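Local coordinates for tyrosine--tRNA ligase (Archaeoglobus fulgidus, PDB 2CYB), which probably catalyses the two-step, ATP-dependent attachment of tyrosine to tRNA(Tyr), and binds L-tyrosine in its Rossmann-fold active site, at residues Lys127-Thr132 with Tyr158-Ala163; Gln162-Ala167 with Leu194-Pro199. All blocks are in the same frame, centred on the assembly; numbering follows the deposited sequence.

Interaction 1: Lys127-Thr132 with Tyr158-Ala163. With TYR (tyrosine), chain C.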
loop_
_atom_site.group_PDB
_atom_site.type_symbol
_atom_site.label_atom_id
_atom_site.label_comp_id
_atom_site.label_asym_id
_atom_site.label_seq_id
_atom_site.Cartn_x
_atom_site.Cartn_y
_atom_site.Cartn_z
ATOM N N LYS A 127 8.469 5.352 1.030
ATOM C CA LYS A 127 9.551 5.272 2.010
ATOM C C LYS A 127 8.995 4.759 3.336
ATOM O O LYS A 127 9.600 3.898 3.989
ATOM C CB LYS A 127 10.187 6.647 2.208
ATOM C CG LYS A 127 10.957 7.142 0.991
ATOM C CD LYS A 127 11.503 8.549 1.211
ATOM C CE LYS A 127 12.348 9.003 0.028
ATOM N NZ LYS A 127 12.904 10.372 0.231
ATOM N N MET A 128 7.848 5.298 3.739
ATOM C CA MET A 128 7.202 4.849 4.974
ATOM C C MET A 128 6.881 3.354 4.869
ATOM O O MET A 128 7.102 2.590 5.816
ATOM C CB MET A 128 5.902 5.624 5.216
ATOM C CG MET A 128 6.082 6.989 5.854
ATOM S SD MET A 128 6.613 6.841 7.582
ATOM C CE MET A 128 5.104 6.304 8.344
ATOM N N ALA A 129 6.357 2.936 3.719
ATOM C CA ALA A 129 6.010 1.524 3.525
ATOM C C ALA A 129 7.231 0.619 3.592
ATOM O O ALA A 129 7.147 -0.506 4.072
ATOM C CB ALA A 129 5.286 1.324 2.180
ATOM N N ARG A 130 8.365 1.110 3.098
ATOM C CA ARG A 130 9.601 0.338 3.093
ATOM C C ARG A 130 10.164 0.116 4.501
ATOM O O ARG A 130 10.823 -0.895 4.753
ATOM C CB ARG A 130 10.645 1.049 2.222
ATOM C CG ARG A 130 12.084 0.577 2.413
ATOM C CD ARG A 130 12.296 -0.819 1.884
ATOM N NE ARG A 130 13.693 -1.240 2.003
ATOM C CZ ARG A 130 14.212 -1.841 3.071
ATOM N NH1 ARG A 130 15.493 -2.186 3.080
ATOM N NH2 ARG A 130 13.451 -2.110 4.123
ATOM N N ILE A 131 9.900 1.045 5.418
ATOM C CA ILE A 131 10.426 0.907 6.780
ATOM C C ILE A 131 9.405 0.477 7.828
ATOM O O ILE A 131 9.732 0.353 9.007
ATOM C CB ILE A 131 11.112 2.220 7.251
ATOM C CG1 ILE A 131 10.080 3.339 7.431
ATOM C CG2 ILE A 131 12.129 2.664 6.203
ATOM C CD1 ILE A 131 10.648 4.615 8.063
ATOM N N THR A 132 8.172 0.231 7.400
ATOM C CA THR A 132 7.120 -0.178 8.320
ATOM C C THR A 132 6.726 -1.643 8.091
ATOM O O THR A 132 6.351 -2.021 6.988
ATOM C CB THR A 132 5.873 0.718 8.135
ATOM O OG1 THR A 132 6.240 2.087 8.338
ATOM C CG2 THR A 132 4.780 0.331 9.120
ATOM N N TYR A 158 -3.296 3.030 4.493
ATOM C CA TYR A 158 -4.017 4.036 5.287
ATOM C C TYR A 158 -3.239 4.651 6.475
ATOM O O TYR A 158 -3.108 5.875 6.564
ATOM C CB TYR A 158 -5.341 3.392 5.753
ATOM C CG TYR A 158 -6.317 4.251 6.524
ATOM C CD1 TYR A 158 -7.608 4.494 6.029
ATOM C CD2 TYR A 158 -5.990 4.754 7.782
ATOM C CE1 TYR A 158 -8.544 5.210 6.781
ATOM C CE2 TYR A 158 -6.910 5.466 8.535
ATOM C CZ TYR A 158 -8.178 5.694 8.035
ATOM O OH TYR A 158 -9.063 6.428 8.787
ATOM N N PRO A 159 -2.698 3.823 7.392
ATOM C CA PRO A 159 -1.960 4.394 8.530
ATOM C C PRO A 159 -0.711 5.172 8.146
ATOM O O PRO A 159 -0.385 6.175 8.768
ATOM C CB PRO A 159 -1.638 3.170 9.394
ATOM C CG PRO A 159 -1.499 2.072 8.363
ATOM C CD PRO A 159 -2.667 2.349 7.433
ATOM N N LEU A 160 -0.015 4.707 7.120
ATOM C CA LEU A 160 1.185 5.391 6.665
ATOM C C LEU A 160 0.833 6.799 6.190
ATOM O O LEU A 160 1.538 7.766 6.487
ATOM C CB LEU A 160 1.833 4.614 5.519
ATOM C CG LEU A 160 2.040 3.115 5.750
ATOM C CD1 LEU A 160 2.767 2.529 4.545
ATOM C CD2 LEU A 160 2.833 2.880 7.030
ATOM N N MET A 161 -0.267 6.904 5.454
ATOM C CA MET A 161 -0.708 8.182 4.930
ATOM C C MET A 161 -1.173 9.107 6.034
ATOM O O MET A 161 -0.963 10.308 5.953
ATOM C CB MET A 161 -1.818 7.978 3.902
ATOM C CG MET A 161 -1.299 7.476 2.562
ATOM S SD MET A 161 -2.637 7.273 1.377
ATOM C CE MET A 161 -3.338 8.939 1.327
ATOM N N GLN A 162 -1.818 8.556 7.058
ATOM C CA GLN A 162 -2.267 9.383 8.170
ATOM C C GLN A 162 -1.052 9.993 8.860
ATOM O O GLN A 162 -1.039 11.183 9.172
ATOM C CB GLN A 162 -3.065 8.559 9.183
ATOM C CG GLN A 162 -3.586 9.395 10.339
ATOM C CD GLN A 162 -4.662 8.678 11.127
ATOM O OE1 GLN A 162 -5.390 7.845 10.583
ATOM N NE2 GLN A 162 -4.787 9.016 12.405
ATOM N N ALA A 163 -0.030 9.173 9.087
ATOM C CA ALA A 163 1.192 9.647 9.727
ATOM C C ALA A 163 1.819 10.738 8.864
ATOM O O ALA A 163 2.256 11.765 9.380
ATOM C CB ALA A 163 2.173 8.497 9.921
HETATM N N TYR C . -8.088 7.698 11.130
HETATM C CA TYR C . -9.067 8.762 11.462
HETATM C C TYR C . -10.383 8.164 11.954
HETATM O O TYR C . -11.295 8.946 12.267
HETATM C CB TYR C . -9.300 9.641 10.228
HETATM C CG TYR C . -8.033 10.342 9.800
HETATM C CD1 TYR C . -7.522 10.194 8.509
HETATM C CD2 TYR C . -7.339 11.158 10.702
HETATM C CE1 TYR C . -6.341 10.853 8.124
HETATM C CE2 TYR C . -6.175 11.811 10.335
HETATM C CZ TYR C . -5.680 11.659 9.046
HETATM O OH TYR C . -4.537 12.330 8.691
HETATM O OXT TYR C . -10.477 6.921 12.037
#

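Interaction 2: Gln162-Ala167 with Leu194-Pro199. With TYR (tyrosine), chain C.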
loop_
_atom_site.group_PDB
_atom_site.type_symbol
_atom_site.label_atom_id
_atom_site.label_comp_id
_atom_site.label_asym_id
_atom_site.label_seq_id
_atom_site.Cartn_x
_atom_site.Cartn_y
_atom_site.Cartn_z
ATOM N N GLN A 162 -1.818 8.556 7.058
ATOM C CA GLN A 162 -2.267 9.383 8.170
ATOM C C GLN A 162 -1.052 9.993 8.860
ATOM O O GLN A 162 -1.039 11.183 9.172
ATOM C CB GLN A 162 -3.065 8.559 9.183
ATOM C CG GLN A 162 -3.586 9.395 10.339
ATOM C CD GLN A 162 -4.662 8.678 11.127
ATOM O OE1 GLN A 162 -5.390 7.845 10.583
ATOM N NE2 GLN A 162 -4.787 9.016 12.405
ATOM N N ALA A 163 -0.030 9.173 9.087
ATOM C CA ALA A 163 1.192 9.647 9.727
ATOM C C ALA A 163 1.819 10.738 8.864
ATOM O O ALA A 163 2.256 11.765 9.380
ATOM C CB ALA A 163 2.173 8.497 9.921
ATOM N N LEU A 164 1.852 10.526 7.551
ATOM C CA LEU A 164 2.422 11.527 6.654
ATOM C C LEU A 164 1.609 12.807 6.581
ATOM O O LEU A 164 2.157 13.871 6.272
ATOM C CB LEU A 164 2.605 10.955 5.249
ATOM C CG LEU A 164 3.803 10.011 5.126
ATOM C CD1 LEU A 164 3.772 9.315 3.759
ATOM C CD2 LEU A 164 5.103 10.814 5.318
ATOM N N ASP A 165 0.309 12.726 6.855
ATOM C CA ASP A 165 -0.520 13.930 6.825
ATOM C C ASP A 165 -0.020 14.915 7.876
ATOM O O ASP A 165 -0.046 16.122 7.661
ATOM C CB ASP A 165 -1.986 13.600 7.116
ATOM C CG ASP A 165 -2.645 12.858 5.987
ATOM O OD1 ASP A 165 -3.637 12.156 6.259
ATOM O OD2 ASP A 165 -2.184 12.988 4.829
ATOM N N ILE A 166 0.434 14.392 9.013
ATOM C CA ILE A 166 0.934 15.233 10.093
ATOM C C ILE A 166 2.112 16.074 9.591
ATOM O O ILE A 166 2.150 17.293 9.780
ATOM C CB ILE A 166 1.387 14.374 11.301
ATOM C CG1 ILE A 166 0.172 13.668 11.922
ATOM C CG2 ILE A 166 2.076 15.251 12.338
ATOM C CD1 ILE A 166 0.538 12.594 12.920
ATOM N N ALA A 167 3.057 15.421 8.926
ATOM C CA ALA A 167 4.232 16.116 8.400
ATOM C C ALA A 167 3.911 17.063 7.250
ATOM O O ALA A 167 4.365 18.206 7.234
ATOM C CB ALA A 167 5.268 15.105 7.947
ATOM N N LEU A 194 12.150 10.029 8.048
ATOM C CA LEU A 194 11.923 10.673 6.766
ATOM C C LEU A 194 12.281 12.150 6.842
ATOM O O LEU A 194 11.954 12.928 5.949
ATOM C CB LEU A 194 10.464 10.495 6.326
ATOM C CG LEU A 194 10.152 9.151 5.650
ATOM C CD1 LEU A 194 10.396 8.005 6.612
ATOM C CD2 LEU A 194 8.708 9.136 5.176
ATOM N N GLY A 195 12.949 12.531 7.924
ATOM C CA GLY A 195 13.349 13.915 8.090
ATOM C C GLY A 195 12.281 14.846 8.637
ATOM O O GLY A 195 12.389 16.059 8.473
ATOM N N TYR A 196 11.247 14.299 9.271
ATOM C CA TYR A 196 10.191 15.131 9.838
ATOM C C TYR A 196 10.187 15.020 11.357
ATOM O O TYR A 196 10.681 14.048 11.915
ATOM C CB TYR A 196 8.825 14.714 9.292
ATOM C CG TYR A 196 8.725 14.783 7.787
ATOM C CD1 TYR A 196 8.552 13.626 7.030
ATOM C CD2 TYR A 196 8.786 16.005 7.121
ATOM C CE1 TYR A 196 8.435 13.681 5.645
ATOM C CE2 TYR A 196 8.674 16.074 5.729
ATOM C CZ TYR A 196 8.497 14.906 5.002
ATOM O OH TYR A 196 8.373 14.961 3.636
ATOM N N SER A 197 9.621 16.014 12.032
ATOM C CA SER A 197 9.599 15.982 13.489
ATOM C C SER A 197 8.524 15.057 14.049
ATOM O O SER A 197 7.499 14.805 13.412
ATOM C CB SER A 197 9.415 17.401 14.039
ATOM O OG SER A 197 8.292 18.032 13.456
ATOM N N SER A 198 8.778 14.533 15.240
ATOM C CA SER A 198 7.828 13.656 15.908
ATOM C C SER A 198 6.742 14.577 16.460
ATOM O O SER A 198 7.036 15.544 17.160
ATOM C CB SER A 198 8.529 12.901 17.039
ATOM O OG SER A 198 7.647 11.992 17.672
ATOM N N PRO A 199 5.469 14.297 16.143
ATOM C CA PRO A 199 4.376 15.142 16.626
ATOM C C PRO A 199 3.934 14.913 18.060
ATOM O O PRO A 199 4.067 13.812 18.613
ATOM C CB PRO A 199 3.253 14.823 15.652
ATOM C CG PRO A 199 3.447 13.346 15.450
ATOM C CD PRO A 199 4.954 13.240 15.253
HETATM N N TYR C . -8.088 7.698 11.130
HETATM C CA TYR C . -9.067 8.762 11.462
HETATM C C TYR C . -10.383 8.164 11.954
HETATM O O TYR C . -11.295 8.946 12.267
HETATM C CB TYR C . -9.300 9.641 10.228
HETATM C CG TYR C . -8.033 10.342 9.800
HETATM C CD1 TYR C . -7.522 10.194 8.509
HETATM C CD2 TYR C . -7.339 11.158 10.702
HETATM C CE1 TYR C . -6.341 10.853 8.124
HETATM C CE2 TYR C . -6.175 11.811 10.335
HETATM C CZ TYR C . -5.680 11.659 9.046
HETATM O OH TYR C . -4.537 12.330 8.691
HETATM O OXT TYR C . -10.477 6.921 12.037
#

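Interaction 1: Lys127-Thr132 with Tyr158-Ala163
Leu-160 reaches from helix 154-168 to Ala-129 and Thr-132 and splits its two methyls between them. The short helical segments cross at 123°, with axes 9.9 Å apart at their nearest, and the facing side chains are almost wholly apolar. Leu-160 CD1 sits 3.5 Å from Ala-129 CA, pressing on the backbone as well as on the small methyl of that residue. Its other branch, CD2, lies alongside Thr-132, 3.7 Å from OG1 and close to CG2 too, the two side chains running past each other in opposite directions. Met-128 brings a second apolar element: bends at chi2 and chi3 fold the chain back so that the terminal CE meets Ala-163 CB at 4.0 Å, one turn further along helix 154-168.

Two sets of polar bonds accompany this packing, one within the contact and one facing the ligand. Thr-132 OG1 donates to Met-128 O over 2.7 Å, from 36° above the carbonyl plane, which turns the hydroxyl back onto the helix before it. The bound tyrosine lies on another side of helix 154-168. Its amino N donates to Tyr-158 OH and to Gln-162 OE1, each at 2.8 Å, and approaches the Tyr-158 ring at its edge, in plane. With CG anti to the backbone N (chi1 -176°), the Tyr-158 side chain is carried toward the ligand; its hydroxyl is also hydrogen-bonded to Glu-40.

Across the dimer, Val-153 of the second subunit packs on Leu-160 and Ile-157 of that subunit on Ala-129. Helix 154-168 thus illustrates a division of labour: one face is apolar and packs against a helix at the dimer interface, whereas another offers oxygen acceptors suited to an N-H-donating amino group, an effect that Glu-40 behind the Tyr-158 hydroxyl would probably strengthen.

Interaction 2: Gln162-Ala167 with Leu194-Pro199
The Tyr-196 side chain leaves the loop with CG anti to its own carbonyl carbon (chi1 -58°), a setting that brings the ring to Ala-167, and chi2 of 114° turns one face to its methyl, while Ile-166 has CG2 anti to the backbone N and directed at Pro-199. Ala-167 CB stands 3.7 Å from the Tyr-196 ring centroid, 20° off the normal, in a CH-pi contact; Leu-194 O lies over the opposite face. The ring hydroxyl is hydrogen-bonded to Asp-124 of helix 119-131. Ile-166 CG2 touches Pro-199 CB at 3.5 Å, the two side chains crossing at about a right angle. Leu-164 CD2 meets Leu-194 CD2 at 4.0 Å, again nearly perpendicular.

On the substrate side of the helix, the bound tyrosine's OH donates to Asp-165 OD1 over 2.6 Å, and Gln-116 holds the second carboxylate oxygen. Gln-162 also packs on the substrate ring, its CG 3.3 Å from the tyrosine CZ, while its NE2 is hydrogen-bonded to Gln-180. An alanine in place of Gln-162 would probably leave the substrate amino group without one acceptor, Gln-180 without its amide mate and the ring less firmly seated. Contacts without charge therefore fix the loop to the helix, and on the helix's other side Asp-165 takes the phenol hydroxyl, consistent with recognition of tyrosine.

From the N terminus, the chain runs through helix 119-131, and interaction 1 closes the excursion of 25 residues, including helix 134-140, that returns it to helix 154-168. Interaction 2 starts on this same helix and closes the next excursion, through strand 173-177 and helix 181-190, just before strand 200-204. The two loops follow in series, sharing Gln-162 and Ala-163, and neither nests inside the other. Their outer segments also meet, since Leu-194 packs on Met-128 and Ile-131. Helix 154-168 thereby connects the dimer-facing helix 119-131 to the loop entering the Rossmann-type sheet, with bound tyrosine touching both interactions.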